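Local coordinates for 39 kDa initiator binding protein (Trichomonas vaginalis, PDB 1Q87), which recognises the initiator (Inr) element of core promoters, the chain described here being its C-terminal domain rather than the whole protein, at residues D40-R45 with A96-F101; A116-I121 with G126-F131; C157-L160 with G165-K168; Y181-D184 with E188-D191. One frame throughout, in Å; residues are numbered along the deposited sequence.

Contact 1 of 4, residues D40-R45 with A96-F101; sequences DEIWFR and ADLYKF
Leu98 reaches from helix 95-105 to the surface of helix 29-47 and meets Ile42 and Trp43 there with one branch of its fork. The methyl CD1 of Leu98 does all the close touching: it lies 3.7 Å from CG2 of Ile42 and just as close to the backbone N of Trp43, so it rests against the helix wall as well as against side chains. Ile42 and Leu98 meet at about a right angle, Leu98 CD1 meeting the CB-CG2 branch of Ile42. In Ile42 the first torsion (chi1 -62°) sets CG2 opposite the backbone N, and that branch is the one turned to the leucine.

Trp43 is oriented differently. Its CB is 4.0 Å from CD1 of Leu98, while the indole, with CG swung opposite the backbone N (chi1 171°), meets CG of Leu98 at its edge, near the ring plane. The ring continues toward Leu59 of helix 56-67 and Lys95, and its NE1 is hydrogen-bonded to Asp51 O. Ile42, for its part, also packs on Leu102 and Phe67.

No hydrogen bond joins the two segments. This is a worked case of helix packing within a buried helical core: the attraction is dispersive and hydrophobic, the backbone bonds of Phe44, Arg45, Lys100 and Phe101 run within their own helices, and the one polar atom of the indole is satisfied by a third part of the chain.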
loop_
_atom_site.group_PDB
_atom_site.type_symbol
_atom_site.label_atom_id
_atom_site.label_comp_id
_atom_site.label_asym_id
_atom_site.label_seq_id
_atom_site.Cartn_x
_atom_site.Cartn_y
_atom_site.Cartn_z
ATOM N N ASP A 40 14.994 -7.450 2.799
ATOM C CA ASP A 40 16.442 -7.628 2.642
ATOM C C ASP A 40 16.744 -8.382 1.352
ATOM O O ASP A 40 17.505 -7.929 0.516
ATOM C CB ASP A 40 17.023 -8.422 3.809
ATOM C CG ASP A 40 17.033 -7.634 5.116
ATOM O OD1 ASP A 40 17.266 -6.400 5.077
ATOM O OD2 ASP A 40 16.827 -8.266 6.180
ATOM N N GLU A 41 16.138 -9.539 1.180
ATOM C CA GLU A 41 16.345 -10.310 -0.041
ATOM C C GLU A 41 16.128 -9.489 -1.327
ATOM O O GLU A 41 16.991 -9.444 -2.225
ATOM C CB GLU A 41 15.403 -11.521 -0.071
ATOM C CG GLU A 41 15.371 -12.250 -1.420
ATOM C CD GLU A 41 14.170 -13.203 -1.564
ATOM O OE1 GLU A 41 13.824 -13.888 -0.579
ATOM O OE2 GLU A 41 13.583 -13.274 -2.674
ATOM N N ILE A 42 14.984 -8.827 -1.424
ATOM C CA ILE A 42 14.674 -8.077 -2.636
ATOM C C ILE A 42 15.581 -6.872 -2.868
ATOM O O ILE A 42 15.917 -6.539 -4.015
ATOM C CB ILE A 42 13.199 -7.664 -2.622
ATOM C CG1 ILE A 42 12.326 -8.933 -2.609
ATOM C CG2 ILE A 42 12.890 -6.755 -3.770
ATOM C CD1 ILE A 42 10.841 -8.644 -2.605
ATOM N N TRP A 43 15.988 -6.226 -1.778
ATOM C CA TRP A 43 16.856 -5.064 -1.877
ATOM C C TRP A 43 18.205 -5.518 -2.455
ATOM O O TRP A 43 18.764 -4.875 -3.349
ATOM C CB TRP A 43 17.060 -4.444 -0.490
ATOM C CG TRP A 43 18.102 -3.375 -0.489
ATOM C CD1 TRP A 43 19.383 -3.490 -0.026
ATOM C CD2 TRP A 43 17.993 -2.059 -1.052
ATOM N NE1 TRP A 43 20.083 -2.323 -0.272
ATOM C CE2 TRP A 43 19.255 -1.429 -0.900
ATOM C CE3 TRP A 43 16.951 -1.346 -1.663
ATOM C CZ2 TRP A 43 19.508 -0.127 -1.338
ATOM C CZ3 TRP A 43 17.196 -0.047 -2.101
ATOM C CH2 TRP A 43 18.469 0.552 -1.934
ATOM N N PHE A 44 18.695 -6.638 -1.920
ATOM C CA PHE A 44 19.945 -7.222 -2.314
ATOM C C PHE A 44 19.905 -7.662 -3.766
ATOM O O PHE A 44 20.829 -7.379 -4.493
ATOM C CB PHE A 44 20.305 -8.400 -1.405
ATOM C CG PHE A 44 21.663 -9.001 -1.705
ATOM C CD1 PHE A 44 22.810 -8.208 -1.678
ATOM C CD2 PHE A 44 21.792 -10.355 -2.013
ATOM C CE1 PHE A 44 24.057 -8.753 -1.950
ATOM C CE2 PHE A 44 23.028 -10.908 -2.284
ATOM C CZ PHE A 44 24.169 -10.105 -2.253
ATOM N N ARG A 45 18.838 -8.341 -4.184
ATOM C CA ARG A 45 18.706 -8.758 -5.574
ATOM C C ARG A 45 18.609 -7.550 -6.504
ATOM O O ARG A 45 18.976 -7.628 -7.667
ATOM C CB ARG A 45 17.456 -9.618 -5.756
ATOM C CG ARG A 45 17.410 -10.826 -4.833
ATOM C CD ARG A 45 15.981 -11.322 -4.638
ATOM N NE ARG A 45 15.377 -11.641 -5.916
ATOM C CZ ARG A 45 15.777 -12.646 -6.679
ATOM N NH1 ARG A 45 16.773 -13.425 -6.272
ATOM N NH2 ARG A 45 15.197 -12.861 -7.850
ATOM N N ALA A 96 15.065 1.235 3.480
ATOM C CA ALA A 96 13.855 1.699 4.135
ATOM C C ALA A 96 12.801 2.165 3.118
ATOM O O ALA A 96 11.613 2.076 3.403
ATOM C CB ALA A 96 14.169 2.813 5.129
ATOM N N ASP A 97 13.210 2.659 1.953
ATOM C CA ASP A 97 12.209 3.074 0.938
ATOM C C ASP A 97 11.520 1.826 0.346
ATOM O O ASP A 97 10.293 1.823 0.145
ATOM C CB ASP A 97 12.876 3.879 -0.166
ATOM C CG ASP A 97 13.494 5.175 0.367
ATOM O OD1 ASP A 97 12.729 6.022 0.882
ATOM O OD2 ASP A 97 14.733 5.352 0.296
ATOM N N LEU A 98 12.299 0.767 0.094
ATOM C CA LEU A 98 11.741 -0.473 -0.427
ATOM C C LEU A 98 10.812 -1.036 0.654
ATOM O O LEU A 98 9.712 -1.500 0.350
ATOM C CB LEU A 98 12.840 -1.496 -0.730
ATOM C CG LEU A 98 12.892 -2.391 -1.996
ATOM C CD1 LEU A 98 13.254 -3.802 -1.604
ATOM C CD2 LEU A 98 11.607 -2.414 -2.743
ATOM N N TYR A 99 11.258 -1.010 1.912
ATOM C CA TYR A 99 10.449 -1.506 3.040
ATOM C C TYR A 99 9.064 -0.810 3.049
ATOM O O TYR A 99 8.019 -1.441 3.148
ATOM C CB TYR A 99 11.151 -1.214 4.362
ATOM C CG TYR A 99 10.469 -1.804 5.575
ATOM C CD1 TYR A 99 10.928 -2.998 6.125
ATOM C CD2 TYR A 99 9.378 -1.164 6.196
ATOM C CE1 TYR A 99 10.343 -3.550 7.267
ATOM C CE2 TYR A 99 8.759 -1.733 7.376
ATOM C CZ TYR A 99 9.272 -2.925 7.891
ATOM O OH TYR A 99 8.782 -3.515 9.033
ATOM N N LYS A 100 9.085 0.499 2.922
ATOM C CA LYS A 100 7.871 1.285 2.887
ATOM C C LYS A 100 6.970 0.850 1.720
ATOM O O LYS A 100 5.763 0.610 1.900
ATOM C CB LYS A 100 8.246 2.764 2.729
ATOM C CG LYS A 100 7.083 3.713 2.712
ATOM C CD LYS A 100 7.417 5.016 3.463
ATOM C CE LYS A 100 8.095 6.054 2.571
ATOM N NZ LYS A 100 8.013 7.446 3.133
ATOM N N PHE A 101 7.584 0.720 0.539
ATOM C CA PHE A 101 6.860 0.393 -0.691
ATOM C C PHE A 101 6.236 -0.986 -0.660
ATOM O O PHE A 101 5.084 -1.165 -1.043
ATOM C CB PHE A 101 7.789 0.531 -1.891
ATOM C CG PHE A 101 7.115 0.342 -3.199
ATOM C CD1 PHE A 101 6.194 1.270 -3.652
ATOM C CD2 PHE A 101 7.373 -0.782 -3.972
ATOM C CE1 PHE A 101 5.530 1.084 -4.853
ATOM C CE2 PHE A 101 6.713 -0.975 -5.180
ATOM C CZ PHE A 101 5.790 -0.040 -5.618
#

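Contact 2 of 4, residues A116-I121 with G126-F131; sequences ASLLLI and GHWLTF
Leu118 and Leu129 meet through their methyl groups where the loop after helix 111-123 folds back over that helix. The aliphatic contacts are the tighter set. CD1 of Leu118 lies 3.3 Å from CD2 of Leu129 and 3.8 Å from its CD1, so a single methyl sits against both branches of the loop leucine. The CD2 branch of Leu129 is shared, since CD1 of Leu119 approaches it to 3.7 Å, with the side chains of Leu119 and Leu129 crossing at about a right angle. Leu129 holds CG opposite its backbone N (chi1 -170°), which carries the fork across to the helix.

The aliphatic-to-aromatic contacts are looser. CD2 of Leu118 approaches CH2 of Trp128 at 4.1 Å, obliquely to the indole, whereas CG2 of Ile121 stands at the ring's edge, 4.4 Å from CZ2. The neighbouring Leu129 lays its CB over one face of the same indole, near the rim. At the far end, CD1 of Leu119 meets the edge of the Phe131 ring, 4.4 Å from CE2.

No hydrogen bond crosses between the two segments; polar ties lie beside them, Leu129 N bonding to Ser122 OG near the end of the helix and the backbones of Trp128 and Thr130 to Gly148 of strand 147-151. Trp128 is wedged between the helix and Leu158 and Leu160 of strand 157-162, and also meets Phe197 of helix 193-199. Phe105 of helix 95-105 packs on Leu118 and Phe131, so the returning loop bridges helices and sheet.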
loop_
_atom_site.group_PDB
_atom_site.type_symbol
_atom_site.label_atom_id
_atom_site.label_comp_id
_atom_site.label_asym_id
_atom_site.label_seq_id
_atom_site.Cartn_x
_atom_site.Cartn_y
_atom_site.Cartn_z
ATOM N N ALA A 116 -3.313 -1.056 -8.383
ATOM C CA ALA A 116 -4.450 -0.745 -9.251
ATOM C C ALA A 116 -5.736 -0.760 -8.418
ATOM O O ALA A 116 -6.544 0.169 -8.487
ATOM C CB ALA A 116 -4.562 -1.770 -10.383
ATOM N N SER A 117 -5.919 -1.805 -7.617
ATOM C CA SER A 117 -7.122 -1.890 -6.809
ATOM C C SER A 117 -7.371 -0.633 -5.977
ATOM O O SER A 117 -8.390 0.048 -6.154
ATOM C CB SER A 117 -7.061 -3.108 -5.901
ATOM O OG SER A 117 -8.137 -3.083 -4.985
ATOM N N LEU A 118 -6.427 -0.304 -5.095
ATOM C CA LEU A 118 -6.563 0.856 -4.224
ATOM C C LEU A 118 -6.655 2.122 -5.024
ATOM O O LEU A 118 -7.534 2.955 -4.804
ATOM C CB LEU A 118 -5.374 0.972 -3.251
ATOM C CG LEU A 118 -5.485 1.729 -1.907
ATOM C CD1 LEU A 118 -4.392 2.756 -1.789
ATOM C CD2 LEU A 118 -6.808 2.427 -1.770
ATOM N N LEU A 119 -5.722 2.276 -5.939
ATOM C CA LEU A 119 -5.673 3.461 -6.750
ATOM C C LEU A 119 -6.966 3.750 -7.522
ATOM O O LEU A 119 -7.330 4.912 -7.744
ATOM C CB LEU A 119 -4.519 3.329 -7.716
ATOM C CG LEU A 119 -3.703 4.586 -7.931
ATOM C CD1 LEU A 119 -3.550 5.319 -6.613
ATOM C CD2 LEU A 119 -2.325 4.171 -8.492
ATOM N N LEU A 120 -7.670 2.697 -7.925
ATOM C CA LEU A 120 -8.884 2.883 -8.703
ATOM C C LEU A 120 -10.008 3.458 -7.842
ATOM O O LEU A 120 -10.799 4.275 -8.318
ATOM C CB LEU A 120 -9.295 1.560 -9.349
ATOM C CG LEU A 120 -10.195 1.653 -10.585
ATOM C CD1 LEU A 120 -11.655 1.492 -10.179
ATOM C CD2 LEU A 120 -9.933 2.985 -11.318
ATOM N N ILE A 121 -10.051 3.048 -6.573
ATOM C CA ILE A 121 -11.049 3.516 -5.600
ATOM C C ILE A 121 -10.947 5.030 -5.383
ATOM O O ILE A 121 -11.936 5.752 -5.510
ATOM C CB ILE A 121 -10.843 2.848 -4.225
ATOM C CG1 ILE A 121 -10.811 1.335 -4.376
ATOM C CG2 ILE A 121 -11.933 3.234 -3.292
ATOM C CD1 ILE A 121 -12.018 0.775 -5.054
ATOM N N GLY A 126 -13.102 11.394 -5.539
ATOM C CA GLY A 126 -12.473 12.678 -5.284
ATOM C C GLY A 126 -10.962 12.699 -5.109
ATOM O O GLY A 126 -10.409 13.705 -4.668
ATOM N N HIS A 127 -10.288 11.604 -5.453
ATOM C CA HIS A 127 -8.829 11.524 -5.351
ATOM C C HIS A 127 -8.316 11.922 -3.973
ATOM O O HIS A 127 -7.624 12.921 -3.812
ATOM C CB HIS A 127 -8.170 12.426 -6.395
ATOM C CG HIS A 127 -8.881 12.457 -7.714
ATOM N ND1 HIS A 127 -8.289 12.047 -8.883
ATOM C CD2 HIS A 127 -10.119 12.900 -8.046
ATOM C CE1 HIS A 127 -9.132 12.239 -9.888
ATOM N NE2 HIS A 127 -10.246 12.754 -9.407
ATOM N N TRP A 128 -8.644 11.124 -2.975
ATOM C CA TRP A 128 -8.208 11.418 -1.627
ATOM C C TRP A 128 -6.817 10.889 -1.286
ATOM O O TRP A 128 -6.142 11.495 -0.459
ATOM C CB TRP A 128 -9.237 10.895 -0.604
ATOM C CG TRP A 128 -9.720 9.491 -0.853
ATOM C CD1 TRP A 128 -10.807 9.110 -1.601
ATOM C CD2 TRP A 128 -9.111 8.279 -0.382
ATOM N NE1 TRP A 128 -10.909 7.727 -1.616
ATOM C CE2 TRP A 128 -9.880 7.199 -0.877
ATOM C CE3 TRP A 128 -7.989 8.000 0.408
ATOM C CZ2 TRP A 128 -9.553 5.865 -0.608
ATOM C CZ3 TRP A 128 -7.666 6.660 0.674
ATOM C CH2 TRP A 128 -8.443 5.620 0.171
ATOM N N LEU A 129 -6.388 9.784 -1.910
ATOM C CA LEU A 129 -5.069 9.172 -1.649
ATOM C C LEU A 129 -3.877 10.052 -2.049
ATOM O O LEU A 129 -3.870 10.669 -3.118
ATOM C CB LEU A 129 -4.949 7.824 -2.376
ATOM C CG LEU A 129 -3.751 6.906 -2.049
ATOM C CD1 LEU A 129 -3.832 6.384 -0.639
ATOM C CD2 LEU A 129 -3.731 5.731 -2.978
ATOM N N THR A 130 -2.865 10.119 -1.188
ATOM C CA THR A 130 -1.672 10.917 -1.479
ATOM C C THR A 130 -0.456 10.174 -0.931
ATOM O O THR A 130 -0.523 9.567 0.127
ATOM C CB THR A 130 -1.779 12.325 -0.817
ATOM O OG1 THR A 130 -0.596 13.098 -1.085
ATOM C CG2 THR A 130 -1.958 12.186 0.687
ATOM N N PHE A 131 0.651 10.182 -1.660
ATOM C CA PHE A 131 1.843 9.498 -1.179
ATOM C C PHE A 131 2.867 10.479 -0.667
ATOM O O PHE A 131 4.008 10.110 -0.365
ATOM C CB PHE A 131 2.435 8.655 -2.292
ATOM C CG PHE A 131 1.547 7.536 -2.695
ATOM C CD1 PHE A 131 1.445 6.416 -1.903
ATOM C CD2 PHE A 131 0.689 7.673 -3.785
ATOM C CE1 PHE A 131 0.502 5.450 -2.178
ATOM C CE2 PHE A 131 -0.256 6.705 -4.054
ATOM C CZ PHE A 131 -0.351 5.600 -3.255
#

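Contact 3 of 4, residues C157-L160 with G165-K168; sequences CLIL and GIRK
Leu160 and Arg167 face each other as an antiparallel hydrogen-bonded pair, and two backbone hydrogen bonds join them, the only ones between these two segments. Leu160 N reaches Arg167 O at 2.9 Å, and Arg167 N returns to Leu160 O at 2.8 Å; both donors lie in the plane of the carbonyl they meet. Around this pair come weaker CA-H...O contacts, with Ile166 CA 3.2 Å from Leu160 O and Lys168 CA 3.6 Å from Leu158 O. Ile159 and Lys168 form the adjoining non-hydrogen-bonded pair.

Packing differs on the two faces. On that of Leu160 and Arg167, the arginine runs extended as far as CD, and a bend at chi3 (-35°) then brings its guanidinium beside Leu160, whose CD1 lies over one face, toward the rim and 4.3 Å from NH1. NH1 and NH2 make weak hydrogen bonds to the carbonyls of Lys200 and Pro201. On the face of Ile159 and Lys168, the extended lysine lays its methylenes along Cys157, with SG 3.8 Å from CD. Nearby, the CG2 methyls of Ile159 and Ile166 meet at 3.9 Å.

The hairpin occupies the second and third places of a five-stranded antiparallel sheet. Strand 147-151 flanks 157-162, bonding through Asp151 and Trp149, and strand 182-183 lies beyond 165-171. Helix 193-199 lies against the face bearing Leu158, Leu160 and Arg167, bringing up Trp193, Tyr196 and Phe197.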
loop_
_atom_site.group_PDB
_atom_site.type_symbol
_atom_site.label_atom_id
_atom_site.label_comp_id
_atom_site.label_asym_id
_atom_site.label_seq_id
_atom_site.Cartn_x
_atom_site.Cartn_y
_atom_site.Cartn_z
ATOM N N CYS A 157 0.048 0.747 7.053
ATOM C CA CYS A 157 -1.177 1.293 7.634
ATOM C C CYS A 157 -1.672 2.524 6.889
ATOM O O CYS A 157 -1.005 3.560 6.861
ATOM C CB CYS A 157 -0.953 1.666 9.117
ATOM S SG CYS A 157 -2.408 2.437 9.928
ATOM N N LEU A 158 -2.843 2.412 6.279
ATOM C CA LEU A 158 -3.417 3.551 5.577
ATOM C C LEU A 158 -4.273 4.342 6.580
ATOM O O LEU A 158 -5.182 3.807 7.215
ATOM C CB LEU A 158 -4.294 3.086 4.397
ATOM C CG LEU A 158 -5.167 4.174 3.735
ATOM C CD1 LEU A 158 -4.252 5.156 3.001
ATOM C CD2 LEU A 158 -6.232 3.548 2.768
ATOM N N ILE A 159 -3.977 5.619 6.738
ATOM C CA ILE A 159 -4.759 6.434 7.656
ATOM C C ILE A 159 -5.770 7.186 6.798
ATOM O O ILE A 159 -5.388 7.691 5.754
ATOM C CB ILE A 159 -3.866 7.448 8.397
ATOM C CG1 ILE A 159 -2.816 6.722 9.231
ATOM C CG2 ILE A 159 -4.718 8.340 9.294
ATOM C CD1 ILE A 159 -1.817 7.695 9.863
ATOM N N LEU A 160 -7.038 7.236 7.236
ATOM C CA LEU A 160 -8.151 7.915 6.527
ATOM C C LEU A 160 -8.864 8.966 7.360
ATOM O O LEU A 160 -9.446 8.648 8.415
ATOM C CB LEU A 160 -9.206 6.909 6.101
ATOM C CG LEU A 160 -8.931 6.274 4.753
ATOM C CD1 LEU A 160 -9.952 5.169 4.467
ATOM C CD2 LEU A 160 -8.982 7.389 3.707
ATOM N N GLY A 165 -14.308 11.267 11.534
ATOM C CA GLY A 165 -12.984 11.150 12.115
ATOM C C GLY A 165 -12.010 10.233 11.389
ATOM O O GLY A 165 -12.234 9.838 10.249
ATOM N N ILE A 166 -10.925 9.902 12.091
ATOM C CA ILE A 166 -9.849 9.056 11.610
ATOM C C ILE A 166 -10.104 7.548 11.670
ATOM O O ILE A 166 -10.624 7.017 12.662
ATOM C CB ILE A 166 -8.574 9.371 12.393
ATOM C CG1 ILE A 166 -8.116 10.773 12.035
ATOM C CG2 ILE A 166 -7.477 8.356 12.086
ATOM C CD1 ILE A 166 -7.970 10.991 10.555
ATOM N N ARG A 167 -9.723 6.863 10.593
ATOM C CA ARG A 167 -9.872 5.417 10.520
ATOM C C ARG A 167 -8.559 4.776 10.064
ATOM O O ARG A 167 -7.809 5.386 9.309
ATOM C CB ARG A 167 -10.980 5.069 9.536
ATOM C CG ARG A 167 -11.441 3.639 9.602
ATOM C CD ARG A 167 -12.295 3.304 8.397
ATOM N NE ARG A 167 -13.105 4.445 7.973
ATOM C CZ ARG A 167 -13.713 4.520 6.790
ATOM N NH1 ARG A 167 -13.597 3.521 5.916
ATOM N NH2 ARG A 167 -14.438 5.591 6.475
ATOM N N LYS A 168 -8.288 3.554 10.519
ATOM C CA LYS A 168 -7.076 2.873 10.120
ATOM C C LYS A 168 -7.299 1.476 9.542
ATOM O O LYS A 168 -8.123 0.725 10.047
ATOM C CB LYS A 168 -6.115 2.791 11.292
ATOM C CG LYS A 168 -5.435 4.137 11.597
ATOM C CD LYS A 168 -4.425 4.003 12.723
ATOM C CE LYS A 168 -3.937 5.366 13.205
ATOM N NZ LYS A 168 -3.085 5.227 14.418
#

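Contact 4 of 4, residues Y181-D184 with E188-D191; sequences YLMD and EKYD
Asp184 and Glu188 are joined twice where the last two strands of the sheet turn into each other. The amide of Asp184 gives a 3.2 Å bond from its N to the O of Glu188, and Glu188 N answers with a 2.9 Å bond to OD2 of Asp184. The second is fairly straight (163° at the hydrogen), but the amide comes from above the carboxylate plane. OD2 also takes the N-H of Asn186 within the turn, so one oxygen receives two backbone amides. Chi1 of 68° folds the carboxylate between its own N and carbonyl carbon, turned back over the turn.

OD1 of Asp184 points elsewhere, to Tyr190 OH at 3.1 Å, where it sits at the ring's edge; OE2 of Glu188 is equally near that hydroxyl, and the carboxylate and phenol planes stand 75° apart. Farther along, Tyr190 N donates to Leu182 O at 2.9 Å from well above the carbonyl plane, while the CB atoms of Leu182 and Tyr190 pack at 4.1 Å. The ring of Tyr181 comes back over the partner segment, CE2 3.3 Å from Asp191 O, and its OH is hydrogen-bonded to Trp193 N.

The chemistry is that of a short hairpin in which Asp184 fastens the turn by accepting two backbone amides on OD2, beside the two tilted backbone bonds. With Asp184 OD1 and Glu188 OE1 4.4 Å apart, those amides probably help to offset the crowded negative charge.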
loop_
_atom_site.group_PDB
_atom_site.type_symbol
_atom_site.label_atom_id
_atom_site.label_comp_id
_atom_site.label_asym_id
_atom_site.label_seq_id
_atom_site.Cartn_x
_atom_site.Cartn_y
_atom_site.Cartn_z
ATOM N N TYR A 181 -5.925 -9.805 2.381
ATOM C CA TYR A 181 -4.709 -9.051 2.695
ATOM C C TYR A 181 -4.908 -7.730 3.418
ATOM O O TYR A 181 -3.995 -6.911 3.460
ATOM C CB TYR A 181 -3.937 -8.823 1.392
ATOM C CG TYR A 181 -4.719 -8.002 0.370
ATOM C CD1 TYR A 181 -4.683 -6.606 0.385
ATOM C CD2 TYR A 181 -5.459 -8.629 -0.644
ATOM C CE1 TYR A 181 -5.353 -5.856 -0.585
ATOM C CE2 TYR A 181 -6.134 -7.879 -1.632
ATOM C CZ TYR A 181 -6.076 -6.520 -1.595
ATOM O OH TYR A 181 -6.731 -5.820 -2.559
ATOM N N LEU A 182 -6.118 -7.514 3.924
ATOM C CA LEU A 182 -6.435 -6.337 4.687
ATOM C C LEU A 182 -6.988 -6.813 6.028
ATOM O O LEU A 182 -7.695 -7.820 6.090
ATOM C CB LEU A 182 -7.440 -5.461 3.942
ATOM C CG LEU A 182 -6.890 -4.781 2.689
ATOM C CD1 LEU A 182 -7.913 -3.771 2.179
ATOM C CD2 LEU A 182 -5.555 -4.093 2.984
ATOM N N MET A 183 -6.609 -6.120 7.101
ATOM C CA MET A 183 -7.047 -6.452 8.461
ATOM C C MET A 183 -7.133 -5.159 9.254
ATOM O O MET A 183 -6.296 -4.244 9.066
ATOM C CB MET A 183 -6.071 -7.413 9.150
ATOM C CG MET A 183 -6.527 -7.805 10.540
ATOM S SD MET A 183 -5.758 -9.325 11.229
ATOM C CE MET A 183 -4.130 -8.876 11.210
ATOM N N ASP A 184 -8.136 -5.093 10.139
ATOM C CA ASP A 184 -8.374 -3.901 10.948
ATOM C C ASP A 184 -7.902 -4.090 12.370
ATOM O O ASP A 184 -7.277 -5.118 12.698
ATOM C CB ASP A 184 -9.866 -3.477 10.883
ATOM C CG ASP A 184 -10.847 -4.479 11.577
ATOM O OD1 ASP A 184 -12.068 -4.366 11.303
ATOM O OD2 ASP A 184 -10.444 -5.353 12.379
ATOM N N GLU A 188 -10.260 -8.249 11.959
ATOM C CA GLU A 188 -11.234 -8.618 10.926
ATOM C C GLU A 188 -10.591 -8.420 9.545
ATOM O O GLU A 188 -10.282 -7.290 9.144
ATOM C CB GLU A 188 -12.510 -7.745 11.007
ATOM C CG GLU A 188 -13.716 -8.305 10.169
ATOM C CD GLU A 188 -14.996 -7.421 10.191
ATOM O OE1 GLU A 188 -15.507 -7.108 11.288
ATOM O OE2 GLU A 188 -15.506 -7.047 9.108
ATOM N N LYS A 189 -10.403 -9.531 8.833
ATOM C CA LYS A 189 -9.801 -9.562 7.496
ATOM C C LYS A 189 -10.792 -9.191 6.395
ATOM O O LYS A 189 -11.992 -9.290 6.573
ATOM C CB LYS A 189 -9.216 -10.962 7.240
ATOM C CG LYS A 189 -8.248 -11.411 8.345
ATOM C CD LYS A 189 -7.389 -12.624 7.983
ATOM C CE LYS A 189 -8.113 -13.942 8.191
ATOM N NZ LYS A 189 -8.378 -14.227 9.630
ATOM N N TYR A 190 -10.286 -8.711 5.269
ATOM C CA TYR A 190 -11.141 -8.354 4.145
ATOM C C TYR A 190 -10.494 -8.955 2.905
ATOM O O TYR A 190 -9.299 -9.236 2.899
ATOM C CB TYR A 190 -11.278 -6.841 4.012
ATOM C CG TYR A 190 -11.947 -6.207 5.206
ATOM C CD1 TYR A 190 -13.344 -6.198 5.340
ATOM C CD2 TYR A 190 -11.184 -5.671 6.241
ATOM C CE1 TYR A 190 -13.952 -5.672 6.491
ATOM C CE2 TYR A 190 -11.775 -5.148 7.384
ATOM C CZ TYR A 190 -13.152 -5.149 7.508
ATOM O OH TYR A 190 -13.704 -4.618 8.651
ATOM N N ASP A 191 -11.292 -9.172 1.866
ATOM C CA ASP A 191 -10.796 -9.787 0.650
ATOM C C ASP A 191 -9.954 -8.853 -0.203
ATOM O O ASP A 191 -8.981 -9.279 -0.803
ATOM C CB ASP A 191 -11.960 -10.310 -0.207
ATOM C CG ASP A 191 -12.675 -11.497 0.420
ATOM O OD1 ASP A 191 -12.045 -12.254 1.181
ATOM O OD2 ASP A 191 -13.874 -11.685 0.127
#

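Contact 1 is wholly buried and apolar, joining two helices on the far side of the chain's centre from contacts 2 and 3, its centre some 23 to 25 Å from those of the other three. Contact 2 is also purely apolar but only partly buried, as are contacts 3 and 4, and it touches contact 3 directly, with Trp128 CZ3 3.4 Å from Leu160 CD2. Contacts 3 and 4 belong to one sheet, strands 165-171 and 182-183 being neighbours in it, and both rest on backbone bonds, with donors in the carbonyl planes in the longer hairpin, and out of them in the shorter, where carboxylate bonds supplement them. Helix 193-199 packs against contacts 2, 3 and 4.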